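Local coordinates for type IV pilus assembly protein PilF (Thermus thermophilus HB8, PDB 5OIU), which probably powers assembly of type IVa pili as a hexameric AAA+ motor, coupling the binding and hydrolysis of ATP to movement between its subunits, at residues L277-C282 / L381-A386; G327-H332 / L371-Q376; A73-P78 / Y103-V108. All blocks are in the same frame, centred on the assembly; numbering follows the deposited sequence.

Contact 1 of 3, residues L277-C282 / L381-A386. With ZN (zinc ion), chain S; ATP (adenosine-5'-triphosphate), chain Q.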
loop_
_atom_site.group_PDB
_atom_site.type_symbol
_atom_site.label_atom_id
_atom_site.label_comp_id
_atom_site.label_asym_id
_atom_site.label_seq_id
_atom_site.Cartn_x
_atom_site.Cartn_y
_atom_site.Cartn_z
ATOM N N LEU C 277 9.558 21.945 -23.592
ATOM C CA LEU C 277 9.867 22.967 -24.587
ATOM C C LEU C 277 8.854 24.118 -24.498
ATOM O O LEU C 277 7.637 23.895 -24.530
ATOM C CB LEU C 277 9.895 22.350 -25.986
ATOM C CG LEU C 277 11.002 21.315 -26.262
ATOM C CD1 LEU C 277 11.059 20.946 -27.746
ATOM C CD2 LEU C 277 12.371 21.807 -25.809
ATOM N N VAL C 278 9.361 25.347 -24.348
ATOM C CA VAL C 278 8.545 26.558 -24.395
ATOM C C VAL C 278 8.849 27.288 -25.688
ATOM O O VAL C 278 9.932 27.159 -26.268
ATOM C CB VAL C 278 8.756 27.543 -23.218
ATOM C CG1 VAL C 278 8.527 26.889 -21.878
ATOM C CG2 VAL C 278 10.119 28.157 -23.295
ATOM N N ARG C 279 7.883 28.082 -26.129
ATOM C CA ARG C 279 8.067 28.877 -27.326
ATOM C C ARG C 279 8.894 30.115 -27.001
ATOM O O ARG C 279 8.796 30.693 -25.910
ATOM C CB ARG C 279 6.721 29.270 -27.923
ATOM C CG ARG C 279 6.060 28.131 -28.651
ATOM C CD ARG C 279 4.888 28.627 -29.439
ATOM N NE ARG C 279 3.859 29.143 -28.549
ATOM C CZ ARG C 279 2.821 29.882 -28.937
ATOM N NH1 ARG C 279 2.662 30.215 -30.215
ATOM N NH2 ARG C 279 1.940 30.292 -28.036
ATOM N N ARG C 280 9.704 30.515 -27.969
ATOM C CA ARG C 280 10.733 31.519 -27.797
ATOM C C ARG C 280 10.263 32.856 -28.364
ATOM O O ARG C 280 9.835 32.925 -29.521
ATOM C CB ARG C 280 11.996 31.045 -28.502
ATOM C CG ARG C 280 13.186 31.893 -28.263
ATOM C CD ARG C 280 14.405 31.169 -28.749
ATOM N NE ARG C 280 15.608 31.835 -28.275
ATOM C CZ ARG C 280 16.829 31.342 -28.415
ATOM N NH1 ARG C 280 17.002 30.168 -29.022
ATOM N NH2 ARG C 280 17.864 32.025 -27.945
ATOM N N VAL C 281 10.347 33.915 -27.553
ATOM C CA VAL C 281 9.863 35.222 -27.988
ATOM C C VAL C 281 10.653 35.704 -29.199
ATOM O O VAL C 281 11.891 35.665 -29.205
ATOM C CB VAL C 281 9.966 36.235 -26.835
ATOM C CG1 VAL C 281 9.659 37.634 -27.339
ATOM C CG2 VAL C 281 9.029 35.858 -25.688
ATOM N N CYS C 282 9.938 36.174 -30.224
ATOM C CA CYS C 282 10.587 36.792 -31.376
ATOM C C CYS C 282 11.486 37.949 -30.951
ATOM O O CYS C 282 11.156 38.731 -30.057
ATOM C CB CYS C 282 9.544 37.293 -32.376
ATOM S SG CYS C 282 10.238 38.308 -33.744
ATOM N N LEU C 381 5.940 34.512 -19.765
ATOM C CA LEU C 381 5.500 33.800 -18.572
ATOM C C LEU C 381 4.345 32.860 -18.889
ATOM O O LEU C 381 4.246 31.785 -18.287
ATOM C CB LEU C 381 5.104 34.788 -17.486
ATOM C CG LEU C 381 4.553 34.136 -16.229
ATOM C CD1 LEU C 381 5.706 33.589 -15.396
ATOM C CD2 LEU C 381 3.695 35.120 -15.434
ATOM N N GLU C 382 3.483 33.228 -19.844
ATOM C CA GLU C 382 2.353 32.365 -20.187
ATOM C C GLU C 382 2.835 31.015 -20.695
ATOM O O GLU C 382 2.324 29.967 -20.283
ATOM C CB GLU C 382 1.446 33.037 -21.219
ATOM C CG GLU C 382 0.546 34.143 -20.632
ATOM C CD GLU C 382 1.316 35.434 -20.296
ATOM O OE1 GLU C 382 2.268 35.769 -21.032
ATOM O OE2 GLU C 382 0.966 36.119 -19.303
ATOM N N GLU C 383 3.827 31.023 -21.594
ATOM C CA GLU C 383 4.431 29.777 -22.051
ATOM C C GLU C 383 4.896 28.937 -20.875
ATOM O O GLU C 383 4.622 27.735 -20.808
ATOM C CB GLU C 383 5.599 30.070 -22.989
ATOM C CG GLU C 383 5.184 30.226 -24.420
ATOM C CD GLU C 383 4.582 28.955 -24.973
ATOM O OE1 GLU C 383 5.285 27.929 -24.949
ATOM O OE2 GLU C 383 3.412 28.972 -25.425
ATOM N N VAL C 384 5.574 29.569 -19.915
ATOM C CA VAL C 384 6.049 28.845 -18.739
ATOM C C VAL C 384 4.876 28.236 -17.977
ATOM O O VAL C 384 4.832 27.023 -17.729
ATOM C CB VAL C 384 6.884 29.774 -17.843
ATOM C CG1 VAL C 384 7.122 29.127 -16.494
ATOM C CG2 VAL C 384 8.207 30.125 -18.540
ATOM N N LEU C 385 3.913 29.077 -17.580
ATOM C CA LEU C 385 2.743 28.588 -16.855
ATOM C C LEU C 385 2.030 27.485 -17.619
ATOM O O LEU C 385 1.528 26.531 -17.016
ATOM C CB LEU C 385 1.777 29.727 -16.577
ATOM C CG LEU C 385 2.401 30.883 -15.829
ATOM C CD1 LEU C 385 1.353 31.966 -15.593
ATOM C CD2 LEU C 385 2.973 30.386 -14.516
ATOM N N ALA C 386 1.968 27.600 -18.949
ATOM C CA ALA C 386 1.338 26.553 -19.749
ATOM C C ALA C 386 1.995 25.202 -19.500
ATOM O O ALA C 386 1.312 24.192 -19.289
ATOM C CB ALA C 386 1.410 26.917 -21.231
HETATM ZN ZN ZN S . 8.042 39.263 -34.234
HETATM P PG ATP Q . 9.359 11.637 -28.412
HETATM O O1G ATP Q . 8.359 11.790 -27.270
HETATM O O2G ATP Q . 10.413 10.578 -28.168
HETATM O O3G ATP Q . 8.742 11.518 -29.781
HETATM P PB ATP Q . 11.314 13.606 -27.655
HETATM O O1B ATP Q . 10.786 13.858 -26.266
HETATM O O2B ATP Q . 12.520 12.724 -27.883
HETATM O O3B ATP Q . 10.117 13.059 -28.579
HETATM P PA ATP Q . 12.655 15.150 -29.590
HETATM O O1A ATP Q . 14.132 15.205 -29.307
HETATM O O2A ATP Q . 12.153 14.152 -30.606
HETATM O O3A ATP Q . 11.711 15.025 -28.292
HETATM O "O5'" ATP Q . 12.321 16.637 -30.088
HETATM C "C5'" ATP Q . 11.017 17.023 -30.514
HETATM C "C4'" ATP Q . 11.188 18.290 -31.342
HETATM O "O4'" ATP Q . 11.668 19.368 -30.531
HETATM C "C3'" ATP Q . 12.210 18.055 -32.437
HETATM O "O3'" ATP Q . 11.645 18.687 -33.602
HETATM C "C2'" ATP Q . 13.470 18.723 -31.895
HETATM O "O2'" ATP Q . 14.399 19.156 -32.907
HETATM C "C1'" ATP Q . 12.913 19.853 -31.026
HETATM N N9 ATP Q . 13.768 20.175 -29.866
HETATM C C8 ATP Q . 14.234 19.269 -28.979
HETATM N N7 ATP Q . 14.981 19.873 -28.017
HETATM C C5 ATP Q . 15.010 21.188 -28.284
HETATM C C6 ATP Q . 15.625 22.381 -27.659
HETATM N N6 ATP Q . 16.384 22.279 -26.538
HETATM N N1 ATP Q . 15.405 23.577 -28.243
HETATM C C2 ATP Q . 14.650 23.681 -29.355
HETATM N N3 ATP Q . 14.058 22.641 -29.977
HETATM C C4 ATP Q . 14.198 21.385 -29.500
HETATM O O HOH W 1 1.580 30.536 -24.754
#
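In the mixed sheet of the P-loop ATPase fold, strand 269-281 is flanked by helix 381-387, and Arg279 on the strand meets Glu383 on the helix. The two short segments run almost antiparallel, at 174°, with axes 7.8 Å apart. Glu383 reaches Arg279 through both of its oxygens. Glu383 OE1 accepts the backbone N of Arg279 at 2.9 Å in a nearly straight bond (167°). Glu383 OE2 takes the guanidinium of the same arginine: NE at 3.2 Å forms the salt bridge, and NH2 adds a second bond to that oxygen. Both nitrogens come from one face of the carboxylate, while the oxygen lies in the guanidinium plane, at its edge; the two planes stand 76° apart. A bend in the arginine chain at chi3 turns NE and NH2 back toward the helix. Arg387 also forms a salt bridge with OE1, so the buried carboxylate is shared between two arginines. Beside the salt bridge, Val278 CB packs against Glu383 CB at 4.1 Å. Leu277, facing away from the helix, lies against the nucleotide, with CD2 near the adenine C5 and C6 and CD1 3.3 Å from the ribose O4'. Directly after the strand's end, Cys282 binds zinc with Cys285 and Cys320, and Cys317 completes the site; Cys282 SG sits 2.4 Å from the zinc ion.

Contact 2 of 3, residues G327-H332 / L371-Q376; sequences GRYAIH and LYKALQ. With ATP (adenosine-5'-triphosphate), chain Q.
The edge of the Tyr329 ring receives the aliphatic chain of Lys373: Lys373 CE lies in the ring plane, 3.9 Å from Tyr329 CE1, and Lys373 CD approaches the same carbon obliquely. The His332 ring has the carbonyl carbon of Ala330 over one face, 4.1 Å above its plane and offset toward the rim, and it also stacks with Phe126. Lys373 NZ comes to this imidazole at an oblique angle, 3.5 Å from His332 ND1. The Lys373 side chain crosses those of Tyr329 and His332 at about a right angle. It stays extended beyond CG, with chi3 at 178°, which carries the ammonium from helix 366-374 past the tyrosine to the backbone of strand 328-336. There Lys373 NZ donates to Ala330 O at 2.6 Å, approaching with a C=O...N angle of 134° and a tilt of 22° from the carbonyl plane. Asp369, one turn earlier on the helix, forms a salt bridge with the same nitrogen and also accepts the backbone N of His332. The strand is the outermost of the mixed sheet within this chain, beside strand 269-281, and it lines the nucleotide pocket: Ala330 CB lies 3.6 Å from N6 of the adenine, and Arg328 O is 3.4 Å from its C2. A methionine in place of Lys373 would probably leave Ala330 O without this donor and the Asp369 carboxylate without this cation in a buried setting. The chemistry is consistent with a buried charge compensated by the carboxylate of Asp369 and the carbonyl of Ala330, which are likely to stabilise the ammonium, tying the helix to the strand that borders adenine.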
loop_
_atom_site.group_PDB
_atom_site.type_symbol
_atom_site.label_atom_id
_atom_site.label_comp_id
_atom_site.label_asym_id
_atom_site.label_seq_id
_atom_site.Cartn_x
_atom_site.Cartn_y
_atom_site.Cartn_z
ATOM N N GLY C 327 10.934 29.766 -32.898
ATOM C CA GLY C 327 11.783 28.767 -32.274
ATOM C C GLY C 327 11.287 28.336 -30.893
ATOM O O GLY C 327 10.278 28.824 -30.347
ATOM N N ARG C 328 12.014 27.372 -30.327
ATOM C CA ARG C 328 11.683 26.822 -29.027
ATOM C C ARG C 328 12.939 26.793 -28.173
ATOM O O ARG C 328 14.061 26.927 -28.676
ATOM C CB ARG C 328 11.051 25.425 -29.153
ATOM C CG ARG C 328 9.998 25.341 -30.245
ATOM C CD ARG C 328 9.645 23.907 -30.640
ATOM N NE ARG C 328 8.654 23.361 -29.723
ATOM C CZ ARG C 328 8.270 22.090 -29.693
ATOM N NH1 ARG C 328 8.782 21.201 -30.542
ATOM N NH2 ARG C 328 7.365 21.709 -28.803
ATOM N N TYR C 329 12.730 26.640 -26.865
ATOM C CA TYR C 329 13.784 26.683 -25.859
ATOM C C TYR C 329 13.380 25.769 -24.712
ATOM O O TYR C 329 12.194 25.626 -24.411
ATOM C CB TYR C 329 14.004 28.109 -25.362
ATOM C CG TYR C 329 15.376 28.439 -24.808
ATOM C CD1 TYR C 329 15.700 28.152 -23.494
ATOM C CD2 TYR C 329 16.319 29.105 -25.585
ATOM C CE1 TYR C 329 16.929 28.495 -22.966
ATOM C CE2 TYR C 329 17.551 29.454 -25.073
ATOM C CZ TYR C 329 17.855 29.146 -23.755
ATOM O OH TYR C 329 19.090 29.474 -23.223
ATOM N N ALA C 330 14.357 25.125 -24.099
ATOM C CA ALA C 330 14.063 24.105 -23.110
ATOM C C ALA C 330 14.121 24.699 -21.714
ATOM O O ALA C 330 14.866 25.649 -21.457
ATOM C CB ALA C 330 15.042 22.938 -23.217
ATOM N N ILE C 331 13.308 24.127 -20.814
ATOM C CA ILE C 331 13.344 24.419 -19.386
ATOM C C ILE C 331 13.519 23.101 -18.633
ATOM O O ILE C 331 13.046 22.042 -19.062
ATOM C CB ILE C 331 12.071 25.176 -18.931
ATOM C CG1 ILE C 331 10.846 24.260 -18.893
ATOM C CG2 ILE C 331 11.765 26.336 -19.868
ATOM C CD1 ILE C 331 9.569 25.035 -18.667
ATOM N N HIS C 332 14.208 23.164 -17.495
ATOM C CA HIS C 332 14.760 21.955 -16.909
ATOM C C HIS C 332 14.447 21.813 -15.428
ATOM O O HIS C 332 14.338 22.791 -14.685
ATOM C CB HIS C 332 16.254 21.920 -17.089
ATOM C CG HIS C 332 16.692 21.997 -18.519
ATOM N ND1 HIS C 332 17.287 23.121 -19.057
ATOM C CD2 HIS C 332 16.643 21.080 -19.514
ATOM C CE1 HIS C 332 17.571 22.898 -20.327
ATOM N NE2 HIS C 332 17.198 21.664 -20.628
ATOM N N LEU C 371 10.600 30.490 -15.086
ATOM C CA LEU C 371 10.446 31.893 -14.714
ATOM C C LEU C 371 11.752 32.644 -14.923
ATOM O O LEU C 371 11.778 33.721 -15.531
ATOM C CB LEU C 371 9.977 32.016 -13.264
ATOM C CG LEU C 371 9.936 33.472 -12.793
ATOM C CD1 LEU C 371 8.929 34.242 -13.613
ATOM C CD2 LEU C 371 9.635 33.614 -11.313
ATOM N N TYR C 372 12.849 32.063 -14.440
ATOM C CA TYR C 372 14.177 32.638 -14.611
ATOM C C TYR C 372 14.437 33.014 -16.070
ATOM O O TYR C 372 14.797 34.157 -16.371
ATOM C CB TYR C 372 15.218 31.641 -14.079
ATOM C CG TYR C 372 16.639 31.911 -14.530
ATOM C CD1 TYR C 372 17.418 32.898 -13.913
ATOM C CD2 TYR C 372 17.214 31.184 -15.573
ATOM C CE1 TYR C 372 18.730 33.155 -14.332
ATOM C CE2 TYR C 372 18.525 31.433 -15.997
ATOM C CZ TYR C 372 19.275 32.419 -15.372
ATOM O OH TYR C 372 20.564 32.674 -15.781
ATOM N N LYS C 373 14.205 32.079 -16.997
ATOM C CA LYS C 373 14.446 32.371 -18.409
ATOM C C LYS C 373 13.416 33.348 -18.970
ATOM O O LYS C 373 13.726 34.129 -19.884
ATOM C CB LYS C 373 14.456 31.077 -19.221
ATOM C CG LYS C 373 15.623 30.155 -18.884
ATOM C CD LYS C 373 15.377 28.750 -19.411
ATOM C CE LYS C 373 16.541 27.845 -19.123
ATOM N NZ LYS C 373 16.184 26.407 -19.313
ATOM N N ALA C 374 12.192 33.323 -18.439
ATOM C CA ALA C 374 11.225 34.358 -18.786
ATOM C C ALA C 374 11.688 35.726 -18.307
ATOM O O ALA C 374 11.467 36.729 -18.997
ATOM C CB ALA C 374 9.862 34.012 -18.193
ATOM N N LEU C 375 12.343 35.785 -17.142
ATOM C CA LEU C 375 12.863 37.050 -16.639
ATOM C C LEU C 375 14.024 37.582 -17.474
ATOM O O LEU C 375 14.464 38.712 -17.242
ATOM C CB LEU C 375 13.288 36.899 -15.177
ATOM C CG LEU C 375 12.146 36.814 -14.155
ATOM C CD1 LEU C 375 12.657 36.505 -12.740
ATOM C CD2 LEU C 375 11.295 38.089 -14.184
ATOM N N GLN C 376 14.522 36.811 -18.438
ATOM C CA GLN C 376 15.540 37.284 -19.362
ATOM C C GLN C 376 15.010 37.505 -20.773
ATOM O O GLN C 376 15.784 37.860 -21.662
ATOM C CB GLN C 376 16.711 36.304 -19.394
ATOM C CG GLN C 376 17.381 36.179 -18.046
ATOM C CD GLN C 376 18.478 35.133 -18.032
ATOM O OE1 GLN C 376 18.222 33.953 -17.786
ATOM N NE2 GLN C 376 19.712 35.556 -18.311
HETATM P PG ATP Q . 9.359 11.637 -28.412
HETATM O O1G ATP Q . 8.359 11.790 -27.270
HETATM O O2G ATP Q . 10.413 10.578 -28.168
HETATM O O3G ATP Q . 8.742 11.518 -29.781
HETATM P PB ATP Q . 11.314 13.606 -27.655
HETATM O O1B ATP Q . 10.786 13.858 -26.266
HETATM O O2B ATP Q . 12.520 12.724 -27.883
HETATM O O3B ATP Q . 10.117 13.059 -28.579
HETATM P PA ATP Q . 12.655 15.150 -29.590
HETATM O O1A ATP Q . 14.132 15.205 -29.307
HETATM O O2A ATP Q . 12.153 14.152 -30.606
HETATM O O3A ATP Q . 11.711 15.025 -28.292
HETATM O "O5'" ATP Q . 12.321 16.637 -30.088
HETATM C "C5'" ATP Q . 11.017 17.023 -30.514
HETATM C "C4'" ATP Q . 11.188 18.290 -31.342
HETATM O "O4'" ATP Q . 11.668 19.368 -30.531
HETATM C "C3'" ATP Q . 12.210 18.055 -32.437
HETATM O "O3'" ATP Q . 11.645 18.687 -33.602
HETATM C "C2'" ATP Q . 13.470 18.723 -31.895
HETATM O "O2'" ATP Q . 14.399 19.156 -32.907
HETATM C "C1'" ATP Q . 12.913 19.853 -31.026
HETATM N N9 ATP Q . 13.768 20.175 -29.866
HETATM C C8 ATP Q . 14.234 19.269 -28.979
HETATM N N7 ATP Q . 14.981 19.873 -28.017
HETATM C C5 ATP Q . 15.010 21.188 -28.284
HETATM C C6 ATP Q . 15.625 22.381 -27.659
HETATM N N6 ATP Q . 16.384 22.279 -26.538
HETATM N N1 ATP Q . 15.405 23.577 -28.243
HETATM C C2 ATP Q . 14.650 23.681 -29.355
HETATM N N3 ATP Q . 14.058 22.641 -29.977
HETATM C C4 ATP Q . 14.198 21.385 -29.500
#

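Contact 3 of 3, residues A73-P78 / Y103-V108; sequences AEKRLP and YGEKAV
Glu105 OE2 is gripped by water 2 and by Lys65, which forms a salt bridge with it; the water, 2.7 Å from Glu105 OE2, donates equally closely to Leu77 O at 2.7 Å and so links strand to loop. The other oxygen, Glu105 OE1, lies against the aliphatic part of Lys75, with Lys75 CG 3.3 Å away, and the two side chains cross at about a right angle. Extended beyond CG (chi2 -177°), the glutamate reaches from its strand to the loop backbone. Lys75 NZ stays 4.5 Å from Glu105 OE1, beyond a salt bridge; the chain bends at chi4 (51°), and the ammonium is hydrogen-bonded to Ile72 O. The setting is the antiparallel sheet of the N-terminal domain, consistent with the PAS-like domain of related secretion ATPases: strand 104-111 contributes Glu105, and residues 73-78 form part of the connection from helix 57-67 to strand 79-87. Inside that connection, Glu74 OE2 folds back on its own loop, accepting Arg76 N at 2.8 Å through its anti lone pair and Leu77 N in a weaker bond. Beside the contact, Tyr103 OH is hydrogen-bonded to Glu183 of a neighbouring subunit.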
loop_
_atom_site.group_PDB
_atom_site.type_symbol
_atom_site.label_atom_id
_atom_site.label_comp_id
_atom_site.label_asym_id
_atom_site.label_seq_id
_atom_site.Cartn_x
_atom_site.Cartn_y
_atom_site.Cartn_z
ATOM N N ALA C 73 -7.966 -0.748 -35.136
ATOM C CA ALA C 73 -9.202 -1.299 -34.590
ATOM C C ALA C 73 -9.858 -0.365 -33.580
ATOM O O ALA C 73 -11.089 -0.360 -33.462
ATOM C CB ALA C 73 -8.927 -2.661 -33.953
ATOM N N GLU C 74 -9.061 0.428 -32.857
ATOM C CA GLU C 74 -9.568 1.365 -31.858
ATOM C C GLU C 74 -10.026 2.652 -32.538
ATOM O O GLU C 74 -9.214 3.409 -33.084
ATOM C CB GLU C 74 -8.496 1.662 -30.813
ATOM C CG GLU C 74 -8.894 2.760 -29.845
ATOM C CD GLU C 74 -10.078 2.355 -28.980
ATOM O OE1 GLU C 74 -9.872 1.550 -28.051
ATOM O OE2 GLU C 74 -11.209 2.825 -29.232
ATOM N N LYS C 75 -11.325 2.916 -32.500
ATOM C CA LYS C 75 -11.861 4.136 -33.071
ATOM C C LYS C 75 -12.577 4.994 -32.043
ATOM O O LYS C 75 -13.011 6.101 -32.374
ATOM C CB LYS C 75 -12.805 3.810 -34.240
ATOM C CG LYS C 75 -12.128 3.081 -35.376
ATOM C CD LYS C 75 -13.071 2.875 -36.553
ATOM C CE LYS C 75 -12.313 2.557 -37.847
ATOM N NZ LYS C 75 -11.326 1.433 -37.682
ATOM N N ARG C 76 -12.697 4.535 -30.806
ATOM C CA ARG C 76 -13.461 5.261 -29.808
ATOM C C ARG C 76 -12.592 6.094 -28.877
ATOM O O ARG C 76 -13.123 6.961 -28.175
ATOM C CB ARG C 76 -14.318 4.283 -29.004
ATOM C CG ARG C 76 -15.350 3.554 -29.863
ATOM C CD ARG C 76 -16.168 2.570 -29.029
ATOM N NE ARG C 76 -15.285 1.681 -28.281
ATOM C CZ ARG C 76 -15.574 1.134 -27.106
ATOM N NH1 ARG C 76 -16.746 1.372 -26.520
ATOM N NH2 ARG C 76 -14.677 0.350 -26.516
ATOM N N LEU C 77 -11.276 5.890 -28.885
ATOM C CA LEU C 77 -10.364 6.678 -28.075
ATOM C C LEU C 77 -9.379 7.436 -28.962
ATOM O O LEU C 77 -9.112 7.018 -30.095
ATOM C CB LEU C 77 -9.589 5.779 -27.104
ATOM C CG LEU C 77 -10.360 5.172 -25.930
ATOM C CD1 LEU C 77 -9.445 4.220 -25.148
ATOM C CD2 LEU C 77 -10.954 6.256 -25.024
ATOM N N PRO C 78 -8.821 8.551 -28.485
ATOM C CA PRO C 78 -7.814 9.269 -29.279
ATOM C C PRO C 78 -6.421 8.705 -29.068
ATOM O O PRO C 78 -6.044 8.327 -27.961
ATOM C CB PRO C 78 -7.911 10.705 -28.743
ATOM C CG PRO C 78 -8.330 10.537 -27.325
ATOM C CD PRO C 78 -9.186 9.282 -27.258
ATOM N N TYR C 103 -18.762 12.448 -36.653
ATOM C CA TYR C 103 -18.825 11.976 -38.027
ATOM C C TYR C 103 -17.746 10.956 -38.367
ATOM O O TYR C 103 -17.626 10.564 -39.535
ATOM C CB TYR C 103 -18.743 13.168 -38.976
ATOM C CG TYR C 103 -19.932 14.097 -38.873
ATOM C CD1 TYR C 103 -21.235 13.607 -38.944
ATOM C CD2 TYR C 103 -19.755 15.463 -38.702
ATOM C CE1 TYR C 103 -22.326 14.451 -38.858
ATOM C CE2 TYR C 103 -20.839 16.319 -38.610
ATOM C CZ TYR C 103 -22.123 15.809 -38.695
ATOM O OH TYR C 103 -23.194 16.665 -38.608
ATOM N N GLY C 104 -16.973 10.499 -37.381
ATOM C CA GLY C 104 -15.866 9.596 -37.591
ATOM C C GLY C 104 -14.622 10.156 -36.947
ATOM O O GLY C 104 -14.691 11.028 -36.078
ATOM N N GLU C 105 -13.465 9.672 -37.377
ATOM C CA GLU C 105 -12.202 10.082 -36.775
ATOM C C GLU C 105 -11.582 11.241 -37.543
ATOM O O GLU C 105 -11.457 11.197 -38.772
ATOM C CB GLU C 105 -11.224 8.916 -36.715
ATOM C CG GLU C 105 -11.718 7.800 -35.829
ATOM C CD GLU C 105 -10.711 6.689 -35.721
ATOM O OE1 GLU C 105 -10.742 5.785 -36.588
ATOM O OE2 GLU C 105 -9.875 6.743 -34.788
ATOM N N LYS C 106 -11.196 12.274 -36.809
ATOM C CA LYS C 106 -10.477 13.401 -37.367
ATOM C C LYS C 106 -9.000 13.183 -37.117
ATOM O O LYS C 106 -8.601 12.743 -36.038
ATOM C CB LYS C 106 -10.929 14.725 -36.748
ATOM C CG LYS C 106 -10.014 15.869 -37.122
ATOM C CD LYS C 106 -10.485 17.227 -36.648
ATOM C CE LYS C 106 -9.504 18.288 -37.148
ATOM N NZ LYS C 106 -9.878 19.669 -36.829
ATOM N N ALA C 107 -8.186 13.453 -38.121
ATOM C CA ALA C 107 -6.751 13.292 -37.977
ATOM C C ALA C 107 -6.098 14.652 -38.150
ATOM O O ALA C 107 -6.432 15.390 -39.082
ATOM C CB ALA C 107 -6.216 12.286 -38.989
ATOM N N VAL C 108 -5.202 15.008 -37.232
ATOM C CA VAL C 108 -4.387 16.207 -37.378
ATOM C C VAL C 108 -2.939 15.760 -37.474
ATOM O O VAL C 108 -2.488 14.913 -36.690
ATOM C CB VAL C 108 -4.585 17.209 -36.220
ATOM C CG1 VAL C 108 -3.578 18.350 -36.335
ATOM C CG2 VAL C 108 -6.002 17.791 -36.226
HETATM O O HOH W 2 -8.275 7.124 -32.683
#

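Contacts 1 and 2 are buried neighbours, their centres 7 Å apart. Each sets a helix against one of two adjacent strands of the mixed sheet, both touch ATP, and the backbone bond from Val278 N to Tyr329 O joins them. In each, a helical charge meets strand backbone, but with reversed sign: carboxylate to amide in contact 1, ammonium to carbonyl in contact 2. Contact 3 lies about 30 Å from contact 1 and 35 Å from contact 2, centre to centre, in the antiparallel sheet. Only partly buried, it is made across its two segments by a bridging water and methylene packing. Contacts 1 and 3 also touch a neighbouring subunit, whereas no other protein chain of the assembly touches contact 2.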